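Local coordinates for protein trichothecene 15-O-acetyltransferase TRI3 (Fusarium sporotrichioides, PDB 3FOT) that transfers an acetyl group, from acetyl-coenzyme A as in its BAHD relatives, to the 15-hydroxyl of trichothecene intermediates on the way to T-2 toxin, at residues Asp250-Tyr255 with Gly410-Asn415; Ser257-Asn262 with Asn415-Tyr420; Arg60-Ala65 with Gly456-Ser461. All coordinates share one frame; numbering follows the deposited sequence. Where two conformers were deposited one is given.

Interaction 1 of 3, residues Asp250-Tyr255 with Gly410-Asn415; sequences DKCTEY and GLRVHN
V413 is wedged between C252 and Y255, one helical turn apart on the facing helix, and this is where the contact is tight. Its two methyls divide the work: CG2 lies 3.5 Å from Y255 CD2, meeting the ring obliquely, while CG1 sits 3.9 Å from C252 CB and also touches the backbone O of C252. The phenol ring gets there because Y255 carries CG anti to its own N (chi1 178°), which carries the ring over to V413. Next to V413 in the chain, the extended R412 brings NH1 to within 3.7 Å of C252 SG, which meets the guanidinium obliquely; the guanidinium itself is held by a salt bridge to D249 and by the backbone oxygens of L9 and P10. The segments of helices 246-264 and 406-423 run in roughly the same direction, crossing at -43° with axes 9.8 Å apart. Toward the tip of Y255 the fit is looser. Y255 OH and H414 NE2 stand 4.2 Å apart, too far for a direct bond, and one water bridges them, 3.0 Å from Y255 OH and 2.8 Å from H414 NE2, lying in the plane of the imidazole at its edge. H414 binds 15-deacetylcalonectrin, and Y255 OH probably also bonds to E417.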
ATOM      1  N   ASP A 250      25.397  13.889   0.161  1.00 17.27           N
ATOM      2  CA  ASP A 250      26.148  12.630   0.133  1.00 17.86           C
ATOM      3  C   ASP A 250      25.226  11.434   0.418  1.00 17.25           C
ATOM      4  O   ASP A 250      25.338  10.395  -0.208  1.00 17.28           O
ATOM      5  CB  ASP A 250      27.260  12.644   1.179  1.00 18.47           C
ATOM      6  CG  ASP A 250      28.393  13.620   0.852  1.00 21.33           C
ATOM      7  OD1 ASP A 250      28.517  14.086  -0.301  1.00 21.34           O
ATOM      8  OD2 ASP A 250      29.171  13.916   1.789  1.00 24.09           O
ATOM      9  N   LYS A 251      24.329  11.594   1.382  1.00 16.59           N
ATOM     10  CA  LYS A 251      23.413  10.525   1.759  1.00 16.86           C
ATOM     11  C   LYS A 251      22.431  10.257   0.603  1.00 16.27           C
ATOM     12  O   LYS A 251      22.124   9.099   0.298  1.00 15.96           O
ATOM     13  CB  LYS A 251      22.654  10.945   3.011  1.00 17.52           C
ATOM     14  CG  LYS A 251      22.494   9.944   4.161  1.00 20.19           C
ATOM     15  CD  LYS A 251      23.060   8.562   3.999  1.00 21.26           C
ATOM     16  CE  LYS A 251      22.481   7.651   5.095  1.00 21.97           C
ATOM     17  NZ  LYS A 251      23.468   6.651   5.625  1.00 23.72           N
ATOM     18  N   CYS A 252      21.950  11.322  -0.047  1.00 16.22           N
ATOM     19  CA  CYS A 252      21.108  11.156  -1.253  1.00 16.18           C
ATOM     20  C   CYS A 252      21.828  10.388  -2.350  1.00 16.87           C
ATOM     21  O   CYS A 252      21.250   9.490  -2.995  1.00 16.99           O
ATOM     22  CB  CYS A 252      20.623  12.507  -1.811  1.00 16.48           C
ATOM     23  SG  CYS A 252      19.466  13.348  -0.778  1.00 14.87           S
ATOM     24  N   THR A 253      23.097  10.737  -2.568  1.00 17.41           N
ATOM     25  CA  THR A 253      23.940  10.065  -3.557  1.00 18.66           C
ATOM     26  C   THR A 253      24.202   8.595  -3.175  1.00 18.23           C
ATOM     27  O   THR A 253      24.281   7.717  -4.047  1.00 18.10           O
ATOM     28  CB  THR A 253      25.273  10.833  -3.725  1.00 19.18           C
ATOM     29  OG1 THR A 253      25.000  12.094  -4.336  1.00 20.77           O
ATOM     30  CG2 THR A 253      26.250  10.064  -4.594  1.00 20.84           C
ATOM     31  N   GLU A 254      24.333   8.326  -1.877  1.00 18.38           N
ATOM     32  CA  GLU A 254      24.495   6.961  -1.416  1.00 18.55           C
ATOM     33  C   GLU A 254      23.263   6.142  -1.790  1.00 18.10           C
ATOM     34  O   GLU A 254      23.381   5.005  -2.264  1.00 18.01           O
ATOM     35  CB  GLU A 254      24.688   6.906   0.096  1.00 18.80           C
ATOM     36  CG  GLU A 254      25.039   5.508   0.572  1.00 21.80           C
ATOM     37  CD  GLU A 254      25.086   5.383   2.080  1.00 25.41           C
ATOM     38  OE1 GLU A 254      25.171   6.417   2.765  1.00 27.54           O
ATOM     39  OE2 GLU A 254      25.049   4.235   2.575  1.00 27.73           O
ATOM     40  N   TYR A 255      22.082   6.727  -1.592  1.00 17.60           N
ATOM     41  CA  TYR A 255      20.858   6.043  -2.002  1.00 17.77           C
ATOM     42  C   TYR A 255      20.756   5.855  -3.524  1.00 17.56           C
ATOM     43  O   TYR A 255      20.490   4.742  -3.997  1.00 16.30           O
ATOM     44  CB  TYR A 255      19.588   6.685  -1.418  1.00 18.32           C
ATOM     45  CG  TYR A 255      18.352   5.956  -1.917  1.00 18.55           C
ATOM     46  CD1 TYR A 255      17.779   4.898  -1.185  1.00 20.06           C
ATOM     47  CD2 TYR A 255      17.793   6.266  -3.154  1.00 18.72           C
ATOM     48  CE1 TYR A 255      16.641   4.201  -1.685  1.00 18.25           C
ATOM     49  CE2 TYR A 255      16.686   5.571  -3.651  1.00 20.29           C
ATOM     50  CZ  TYR A 255      16.125   4.543  -2.916  1.00 20.79           C
ATOM     51  OH  TYR A 255      15.018   3.895  -3.465  1.00 22.81           O
ATOM     52  N   GLY A 410      13.958  11.173   0.881  1.00 11.66           N
ATOM     53  CA  GLY A 410      12.996  10.347   0.124  1.00 11.95           C
ATOM     54  C   GLY A 410      12.420  11.111  -1.048  1.00 11.44           C
ATOM     55  O   GLY A 410      12.394  10.621  -2.170  1.00 11.95           O
ATOM     56  N   LEU A 411      11.954  12.326  -0.788  1.00 12.22           N
ATOM     57  CA  LEU A 411      11.324  13.130  -1.824  1.00 12.59           C
ATOM     58  C   LEU A 411      12.308  13.377  -2.962  1.00 12.21           C
ATOM     59  O   LEU A 411      11.979  13.236  -4.132  1.00 12.84           O
ATOM     60  CB  LEU A 411      10.815  14.455  -1.241  1.00 12.25           C
ATOM     61  CG  LEU A 411       9.750  14.336  -0.146  1.00 12.93           C
ATOM     62  CD1 LEU A 411       9.416  15.731   0.382  1.00 15.31           C
ATOM     63  CD2 LEU A 411       8.490  13.610  -0.637  1.00 13.48           C
ATOM     64  N   ARG A 412      13.537  13.720  -2.600  1.00 12.11           N
ATOM     65  CA  ARG A 412      14.553  14.038  -3.592  1.00 12.01           C
ATOM     66  C   ARG A 412      14.997  12.828  -4.401  1.00 11.38           C
ATOM     67  O   ARG A 412      15.105  12.888  -5.637  1.00 11.05           O
ATOM     68  CB  ARG A 412      15.760  14.697  -2.871  1.00 12.37           C
ATOM     69  CG  ARG A 412      16.733  15.315  -3.811  1.00 15.35           C
ATOM     70  CD  ARG A 412      17.805  16.039  -3.025  1.00 16.20           C
ATOM     71  NE  ARG A 412      18.810  16.623  -3.902  1.00 17.80           N
ATOM     72  CZ  ARG A 412      20.071  16.869  -3.529  1.00 19.23           C
ATOM     73  NH1 ARG A 412      20.481  16.577  -2.303  1.00 15.30           N
ATOM     74  NH2 ARG A 412      20.924  17.398  -4.390  1.00 21.40           N
ATOM     75  N   VAL A 413      15.273  11.722  -3.720  1.00 11.92           N
ATOM     76  CA  VAL A 413      15.732  10.532  -4.416  1.00 12.04           C
ATOM     77  C   VAL A 413      14.625   9.851  -5.200  1.00 12.28           C
ATOM     78  O   VAL A 413      14.894   9.250  -6.246  1.00 11.71           O
ATOM     79  CB  VAL A 413      16.465   9.503  -3.513  1.00 13.26           C
ATOM     80  CG1 VAL A 413      17.668  10.182  -2.804  1.00 12.67           C
ATOM     81  CG2 VAL A 413      15.529   8.847  -2.502  1.00 12.23           C
ATOM     82  N   HIS A 414      13.394   9.930  -4.699  1.00 12.21           N
ATOM     83  CA  HIS A 414      12.283   9.357  -5.477  1.00 12.17           C
ATOM     84  C   HIS A 414      11.957  10.215  -6.713  1.00 12.07           C
ATOM     85  O   HIS A 414      11.537   9.689  -7.749  1.00 12.61           O
ATOM     86  CB  HIS A 414      11.039   9.132  -4.608  1.00 12.47           C
ATOM     87  CG  HIS A 414      11.159   7.997  -3.639  1.00 12.76           C
ATOM     88  ND1 HIS A 414      10.457   7.960  -2.452  1.00 11.31           N
ATOM     89  CD2 HIS A 414      11.884   6.853  -3.682  1.00 12.90           C
ATOM     90  CE1 HIS A 414      10.741   6.842  -1.809  1.00 11.91           C
ATOM     91  NE2 HIS A 414      11.600   6.150  -2.535  1.00 12.24           N
ATOM     92  N   ASN A 415      12.149  11.529  -6.624  1.00 13.17           N
ATOM     93  CA  ASN A 415      12.097  12.337  -7.856  1.00 13.44           C
ATOM     94  C   ASN A 415      13.094  11.789  -8.900  1.00 14.06           C
ATOM     95  O   ASN A 415      12.775  11.616 -10.089  1.00 14.37           O
ATOM     96  CB  ASN A 415      12.417  13.795  -7.575  1.00 13.94           C
ATOM     97  CG  ASN A 415      11.257  14.563  -6.969  1.00 15.62           C
ATOM     98  OD1 ASN A 415      10.103  14.134  -6.996  1.00 14.47           O
ATOM     99  ND2 ASN A 415      11.570  15.739  -6.429  1.00 14.04           N
TER
HETATM  100  O   HOH W   1      12.569   3.632  -1.790  1.00 24.86           O

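Interaction 2 of 3, residues Ser257-Asn262 with Asn415-Tyr420; sequences SALVAN and NFEASY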
ATOM      1  N   SER A 257      23.049   5.804  -5.805  1.00 19.35           N
ATOM      2  CA  SER A 257      24.058   4.834  -6.209  1.00 20.67           C
ATOM      3  C   SER A 257      23.619   3.398  -5.924  1.00 20.18           C
ATOM      4  O   SER A 257      23.747   2.530  -6.797  1.00 20.56           O
ATOM      5  CB  SER A 257      25.405   5.138  -5.554  1.00 21.17           C
ATOM      6  OG  SER A 257      25.947   6.314  -6.135  1.00 23.27           O
ATOM      7  N   ALA A 258      23.079   3.160  -4.724  1.00 19.48           N
ATOM      8  CA  ALA A 258      22.509   1.848  -4.364  1.00 19.31           C
ATOM      9  C   ALA A 258      21.330   1.449  -5.257  1.00 19.53           C
ATOM     10  O   ALA A 258      21.192   0.275  -5.647  1.00 19.24           O
ATOM     11  CB  ALA A 258      22.081   1.821  -2.923  1.00 19.18           C
ATOM     12  N   LEU A 259      20.487   2.429  -5.575  1.00 18.90           N
ATOM     13  CA  LEU A 259      19.351   2.205  -6.452  1.00 19.16           C
ATOM     14  C   LEU A 259      19.783   1.705  -7.814  1.00 19.59           C
ATOM     15  O   LEU A 259      19.301   0.682  -8.303  1.00 18.99           O
ATOM     16  CB  LEU A 259      18.566   3.510  -6.588  1.00 19.65           C
ATOM     17  CG  LEU A 259      17.353   3.503  -7.501  1.00 20.88           C
ATOM     18  CD1 LEU A 259      16.287   2.572  -6.898  1.00 19.47           C
ATOM     19  CD2 LEU A 259      16.833   4.921  -7.627  1.00 20.63           C
ATOM     20  N   VAL A 260      20.702   2.433  -8.430  1.00 19.63           N
ATOM     21  CA  VAL A 260      21.142   2.115  -9.773  1.00 20.99           C
ATOM     22  C   VAL A 260      21.845   0.770  -9.788  1.00 20.82           C
ATOM     23  O   VAL A 260      21.620  -0.022 -10.700  1.00 21.25           O
ATOM     24  CB  VAL A 260      22.018   3.225 -10.361  1.00 21.05           C
ATOM     25  CG1 VAL A 260      22.425   2.903 -11.816  1.00 21.79           C
ATOM     26  CG2 VAL A 260      21.238   4.539 -10.332  1.00 22.20           C
ATOM     27  N   ALA A 261      22.675   0.509  -8.776  1.00 20.82           N
ATOM     28  CA  ALA A 261      23.367  -0.773  -8.658  1.00 21.47           C
ATOM     29  C   ALA A 261      22.416  -1.936  -8.417  1.00 21.78           C
ATOM     30  O   ALA A 261      22.663  -3.037  -8.912  1.00 22.29           O
ATOM     31  CB  ALA A 261      24.446  -0.741  -7.570  1.00 21.38           C
ATOM     32  N   ASN A 262      21.357  -1.702  -7.642  1.00 21.29           N
ATOM     33  CA  ASN A 262      20.339  -2.736  -7.435  1.00 21.52           C
ATOM     34  C   ASN A 262      19.674  -3.130  -8.755  1.00 21.39           C
ATOM     35  O   ASN A 262      19.349  -4.296  -8.948  1.00 21.26           O
ATOM     36  CB  ASN A 262      19.294  -2.330  -6.390  1.00 21.07           C
ATOM     37  CG  ASN A 262      18.246  -3.428  -6.144  1.00 22.40           C
ATOM     38  OD1 ASN A 262      18.591  -4.544  -5.786  1.00 24.36           O
ATOM     39  ND2 ASN A 262      16.970  -3.104  -6.347  1.00 20.80           N
ATOM     40  N   ASN A 415      12.149  11.529  -6.624  1.00 13.17           N
ATOM     41  CA  ASN A 415      12.097  12.337  -7.856  1.00 13.44           C
ATOM     42  C   ASN A 415      13.094  11.789  -8.900  1.00 14.06           C
ATOM     43  O   ASN A 415      12.775  11.616 -10.089  1.00 14.37           O
ATOM     44  CB  ASN A 415      12.417  13.795  -7.575  1.00 13.94           C
ATOM     45  CG  ASN A 415      11.257  14.563  -6.969  1.00 15.62           C
ATOM     46  OD1 ASN A 415      10.103  14.134  -6.996  1.00 14.47           O
ATOM     47  ND2 ASN A 415      11.570  15.739  -6.429  1.00 14.04           N
ATOM     48  N   PHE A 416      14.302  11.500  -8.437  1.00 14.47           N
ATOM     49  CA  PHE A 416      15.321  10.933  -9.315  1.00 14.85           C
ATOM     50  C   PHE A 416      14.886   9.566  -9.870  1.00 14.23           C
ATOM     51  O   PHE A 416      15.027   9.281 -11.063  1.00 14.31           O
ATOM     52  CB  PHE A 416      16.664  10.837  -8.595  1.00 15.42           C
ATOM     53  CG  PHE A 416      17.686  10.051  -9.363  1.00 17.14           C
ATOM     54  CD1 PHE A 416      18.431  10.665 -10.371  1.00 18.14           C
ATOM     55  CD2 PHE A 416      17.858   8.679  -9.129  1.00 17.49           C
ATOM     56  CE1 PHE A 416      19.368   9.915 -11.119  1.00 19.44           C
ATOM     57  CE2 PHE A 416      18.776   7.934  -9.866  1.00 18.77           C
ATOM     58  CZ  PHE A 416      19.542   8.562 -10.857  1.00 17.85           C
ATOM     59  N   GLU A 417      14.343   8.730  -8.992  1.00 13.60           N
ATOM     60  CA  GLU A 417      13.921   7.396  -9.381  1.00 13.03           C
ATOM     61  C   GLU A 417      12.835   7.417 -10.478  1.00 12.86           C
ATOM     62  O   GLU A 417      12.875   6.625 -11.443  1.00 12.15           O
ATOM     63  CB  GLU A 417      13.435   6.672  -8.131  1.00 12.80           C
ATOM     64  CG  GLU A 417      13.155   5.214  -8.330  1.00 14.32           C
ATOM     65  CD  GLU A 417      13.072   4.472  -7.010  1.00 16.10           C
ATOM     66  OE1 GLU A 417      13.480   5.026  -5.956  1.00 16.01           O
ATOM     67  OE2 GLU A 417      12.611   3.319  -7.042  1.00 18.59           O
ATOM     68  N   ALA A 418      11.883   8.335 -10.346  1.00 12.79           N
ATOM     69  CA  ALA A 418      10.827   8.508 -11.348  1.00 12.58           C
ATOM     70  C   ALA A 418      11.405   8.863 -12.719  1.00 13.23           C
ATOM     71  O   ALA A 418      11.026   8.284 -13.759  1.00 12.73           O
ATOM     72  CB  ALA A 418       9.844   9.583 -10.882  1.00 13.31           C
ATOM     73  N   SER A 419      12.365   9.782 -12.711  1.00 13.91           N
ATOM     74  CA  SER A 419      13.056  10.180 -13.934  1.00 14.46           C
ATOM     75  C   SER A 419      13.856   9.033 -14.536  1.00 14.11           C
ATOM     76  O   SER A 419      13.837   8.831 -15.772  1.00 14.26           O
ATOM     77  CB  SER A 419      13.977  11.349 -13.620  1.00 15.45           C
ATOM     78  OG  SER A 419      13.228  12.543 -13.643  1.00 20.25           O
ATOM     79  N   TYR A 420      14.523   8.261 -13.674  1.00 14.26           N
ATOM     80  CA  TYR A 420      15.271   7.060 -14.107  1.00 14.62           C
ATOM     81  C   TYR A 420      14.329   6.047 -14.768  1.00 14.67           C
ATOM     82  O   TYR A 420      14.619   5.499 -15.849  1.00 14.33           O
ATOM     83  CB  TYR A 420      16.005   6.405 -12.926  1.00 15.45           C
ATOM     84  CG  TYR A 420      16.943   5.290 -13.335  1.00 15.77           C
ATOM     85  CD1 TYR A 420      18.297   5.541 -13.556  1.00 17.78           C
ATOM     86  CD2 TYR A 420      16.477   3.988 -13.511  1.00 18.18           C
ATOM     87  CE1 TYR A 420      19.162   4.520 -13.944  1.00 18.82           C
ATOM     88  CE2 TYR A 420      17.326   2.960 -13.906  1.00 19.34           C
ATOM     89  CZ  TYR A 420      18.672   3.233 -14.109  1.00 18.97           C
ATOM     90  OH  TYR A 420      19.500   2.210 -14.494  1.00 19.36           O
TER
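L259 and V260 meet F416, E417 and Y420 through van der Waals contact alone; no hydrogen bond or salt bridge crosses between the two segments. The aliphatic-to-carboxylate part belongs to L259. Both its methyls lie against one side of the E417 side chain, CD1 3.7 Å from E417 CD and CD2 3.8 Å from E417 CG. With CG anti to the backbone N (chi1 -171°) and the chain extended beyond it, E417 reaches toward helix 246-264 and meets the leucine obliquely. Its carboxylate has polar company elsewhere: the probable partner of OE1 is Y255, one turn before L259, and the side chain lies close to that of H414, a residue of the 15-deacetylcalonectrin site. Here the segments of helices 246-264 and 406-423 form a helix pair inclined at -30°, with axes 11.3 Å apart, and L259, E417 and the aromatic side chains fill the space between them.

The aromatic contacts are looser. Both L259 CD2 and V260 CG2 come to the edge of the F416 ring, near its plane, the first 4.2 Å from F416 CD2 and the second 4.2 Å from F416 CE2. V260 also reaches Y420, where CG1 is 4.0 Å from Y420 OH and CG2 approaches the ring obliquely. The Y420 ring in turn meets that of Y263 with the two planes parallel, while the F416 side chain touches L9 and T256.

Interaction 3 of 3, residues Arg60-Ala65 with Gly456-Ser461; sequences RNIAPA and GENVLS
R60 and S461 form a hydrogen-bonded antiparallel pair, R60 N to S461 O at 2.9 Å and S461 N to R60 O at 2.9 Å. N61 and L460 follow as the non-hydrogen-bonded pair, with L460 CD2 lying 3.8 Å from N61 CA. One more bond, I62 N to V459 O at 2.9 Å, forms as the chain leaves the strand. Beyond it the grip is mainly apolar: I62 CD1 presses obliquely on N458 CB at 3.4 Å, with S461 CB also near, because I62 places CG1 between its N and carbonyl carbon (chi1 57°). A63 CB rests 3.9 Å from V459 CG1. Further along, P64 sets the CD of its ring 3.6 Å from the backbone O of N458.

The next shell fixes the turn. N61 OD1 accepts from A63 N at 3.0 Å, an Asx turn that bends the chain out of the strand and gives A63 N a partner. Opposite I450, V459 and L460 make a classic beta bulge. R60 reaches past the pair to a salt bridge with E463 and to the backbone O of D175, while N458 OD1 is bonded to K451. In the six-stranded mixed sheet, strand 457-469 runs between 53-61 and the edge strand 449-452, and on its other flank 53-61 is paired with 177-184.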
ATOM      1  N   ARG A  60     -18.594 -10.406   7.082  1.00 10.25           N
ATOM      2  CA  ARG A  60     -19.674 -11.350   7.362  1.00 11.77           C
ATOM      3  C   ARG A  60     -20.847 -10.589   7.982  1.00 10.78           C
ATOM      4  O   ARG A  60     -20.658  -9.757   8.863  1.00  9.59           O
ATOM      5  CB  ARG A  60     -19.196 -12.446   8.306  1.00 11.21           C
ATOM      6  CG  ARG A  60     -20.241 -13.516   8.544  1.00 14.26           C
ATOM      7  CD  ARG A  60     -19.688 -14.785   9.218  1.00 16.31           C
ATOM      8  NE  ARG A  60     -18.460 -15.307   8.599  0.50 17.79           N
ATOM      9  CZ  ARG A  60     -18.399 -16.115   7.538  0.50 18.87           C
ATOM     10  NH1 ARG A  60     -19.500 -16.537   6.924  0.50 17.75           N
ATOM     11  NH2 ARG A  60     -17.216 -16.522   7.090  0.50 18.88           N
ATOM     12  N   ASN A  61     -22.056 -10.903   7.536  1.00 10.37           N
ATOM     13  CA  ASN A  61     -23.250 -10.337   8.105  1.00 10.61           C
ATOM     14  C   ASN A  61     -23.486 -10.911   9.507  1.00 11.86           C
ATOM     15  O   ASN A  61     -23.870 -12.084   9.651  1.00 13.49           O
ATOM     16  CB  ASN A  61     -24.463 -10.596   7.207  1.00 10.77           C
ATOM     17  CG  ASN A  61     -25.753 -10.056   7.820  1.00 11.63           C
ATOM     18  OD1 ASN A  61     -25.712  -9.372   8.846  1.00 12.35           O
ATOM     19  ND2 ASN A  61     -26.886 -10.312   7.167  1.00 12.70           N
ATOM     20  N   ILE A  62     -23.207 -10.113  10.530  1.00 11.55           N
ATOM     21  CA  ILE A  62     -23.438 -10.555  11.913  1.00 12.65           C
ATOM     22  C   ILE A  62     -24.506  -9.714  12.594  1.00 13.14           C
ATOM     23  O   ILE A  62     -24.641  -9.704  13.822  1.00 13.74           O
ATOM     24  CB  ILE A  62     -22.148 -10.584  12.762  1.00 12.93           C
ATOM     25  CG1 ILE A  62     -21.462  -9.205  12.798  1.00 12.84           C
ATOM     26  CG2 ILE A  62     -21.223 -11.680  12.256  1.00 14.25           C
ATOM     27  CD1 ILE A  62     -20.526  -9.030  14.008  1.00 16.63           C
ATOM     28  N   ALA A  63     -25.270  -9.004  11.777  1.00 13.70           N
ATOM     29  CA  ALA A  63     -26.239  -8.058  12.266  1.00 13.39           C
ATOM     30  C   ALA A  63     -27.400  -8.727  13.025  1.00 14.38           C
ATOM     31  O   ALA A  63     -27.657  -9.935  12.841  1.00 13.46           O
ATOM     32  CB  ALA A  63     -26.774  -7.239  11.104  1.00 14.15           C
ATOM     33  N   PRO A  64     -28.109  -7.930  13.852  1.00 14.81           N
ATOM     34  CA  PRO A  64     -29.348  -8.418  14.461  1.00 15.60           C
ATOM     35  C   PRO A  64     -30.257  -8.883  13.331  1.00 16.35           C
ATOM     36  O   PRO A  64     -30.217  -8.315  12.234  1.00 15.38           O
ATOM     37  CB  PRO A  64     -29.951  -7.170  15.121  1.00 15.70           C
ATOM     38  CG  PRO A  64     -28.834  -6.181  15.275  1.00 16.35           C
ATOM     39  CD  PRO A  64     -27.810  -6.527  14.194  1.00 15.13           C
ATOM     40  N   ALA A  65     -31.069  -9.903  13.581  1.00 16.31           N
ATOM     41  CA  ALA A  65     -31.940 -10.452  12.528  1.00 16.91           C
ATOM     42  C   ALA A  65     -32.851  -9.394  11.893  1.00 16.66           C
ATOM     43  O   ALA A  65     -33.170  -9.462  10.694  1.00 17.37           O
ATOM     44  CB  ALA A  65     -32.774 -11.589  13.098  1.00 16.69           C
ATOM     45  N   GLY A 456     -24.731   0.965  18.695  1.00 13.66           N
ATOM     46  CA  GLY A 456     -23.545   0.190  19.032  1.00 13.67           C
ATOM     47  C   GLY A 456     -23.564  -1.269  18.573  1.00 13.51           C
ATOM     48  O   GLY A 456     -22.624  -2.010  18.845  1.00 14.62           O
ATOM     49  N   GLU A 457     -24.616  -1.676  17.877  1.00 13.50           N
ATOM     50  CA  GLU A 457     -24.760  -3.066  17.425  0.50 13.45           C
ATOM     51  C   GLU A 457     -23.824  -3.380  16.266  1.00 12.55           C
ATOM     52  O   GLU A 457     -23.724  -2.604  15.312  1.00 12.13           O
ATOM     53  CB  GLU A 457     -26.203  -3.346  16.993  0.50 13.51           C
ATOM     54  CG  GLU A 457     -27.215  -3.331  18.136  0.50 13.84           C
ATOM     55  CD  GLU A 457     -28.644  -3.385  17.633  0.50 14.88           C
ATOM     56  OE1 GLU A 457     -29.019  -2.533  16.794  0.50 16.88           O
ATOM     57  OE2 GLU A 457     -29.389  -4.287  18.071  0.50 18.33           O
ATOM     58  N   ASN A 458     -23.149  -4.522  16.352  1.00 12.45           N
ATOM     59  CA  ASN A 458     -22.314  -4.978  15.243  1.00 12.41           C
ATOM     60  C   ASN A 458     -23.229  -5.356  14.107  1.00 11.64           C
ATOM     61  O   ASN A 458     -24.294  -5.964  14.326  1.00 11.21           O
ATOM     62  CB  ASN A 458     -21.487  -6.198  15.650  1.00 12.56           C
ATOM     63  CG  ASN A 458     -20.347  -5.858  16.560  1.00 13.60           C
ATOM     64  OD1 ASN A 458     -19.844  -4.740  16.569  1.00 14.44           O
ATOM     65  ND2 ASN A 458     -19.917  -6.848  17.348  1.00 15.88           N
ATOM     66  N   VAL A 459     -22.811  -5.003  12.896  1.00 10.45           N
ATOM     67  CA  VAL A 459     -23.573  -5.276  11.707  1.00 10.10           C
ATOM     68  C   VAL A 459     -22.754  -6.145  10.741  1.00  9.36           C
ATOM     69  O   VAL A 459     -23.227  -7.191  10.297  1.00  8.92           O
ATOM     70  CB  VAL A 459     -24.015  -3.968  11.031  1.00 10.49           C
ATOM     71  CG1 VAL A 459     -24.656  -4.249   9.706  1.00 10.65           C
ATOM     72  CG2 VAL A 459     -25.027  -3.190  11.970  1.00 10.20           C
ATOM     73  N   LEU A 460     -21.529  -5.725  10.442  1.00  8.29           N
ATOM     74  CA  LEU A 460     -20.655  -6.526   9.565  1.00  9.10           C
ATOM     75  C   LEU A 460     -19.323  -6.757  10.246  1.00  9.26           C
ATOM     76  O   LEU A 460     -18.720  -5.827  10.758  1.00 10.02           O
ATOM     77  CB  LEU A 460     -20.461  -5.844   8.198  1.00  9.23           C
ATOM     78  CG  LEU A 460     -21.733  -5.840   7.331  1.00 11.61           C
ATOM     79  CD1 LEU A 460     -21.659  -4.684   6.311  1.00 14.22           C
ATOM     80  CD2 LEU A 460     -21.888  -7.141   6.613  1.00 13.70           C
ATOM     81  N   SER A 461     -18.888  -8.009  10.285  1.00  9.48           N
ATOM     82  CA  SER A 461     -17.586  -8.339  10.870  1.00 10.16           C
ATOM     83  C   SER A 461     -16.547  -8.259   9.773  1.00  9.08           C
ATOM     84  O   SER A 461     -16.768  -8.810   8.675  1.00  9.29           O
ATOM     85  CB  SER A 461     -17.599  -9.769  11.406  1.00 11.25           C
ATOM     86  OG  SER A 461     -16.350 -10.012  12.051  1.00 15.37           O
TER

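How the interactions relate
Interactions 1 and 2 are successive portions of one interface, between helices 246-264 and 406-423; they share N415 and their centres lie 8 Å apart. The probable hydrogen bond between Y255 OH and E417 OE1, 3.1 Å long, ties them together directly. It also brings interaction 2 up to the 15-deacetylcalonectrin site, since the E417 side chain comes within about 3 Å of that of H414 in interaction 1. Interaction 3 is remote from the site, on the opposite side of the chain's centre: its centre is 48 Å from either of the others, with nearest atoms about 33 Å from interaction 1 and about 35 Å from interaction 2.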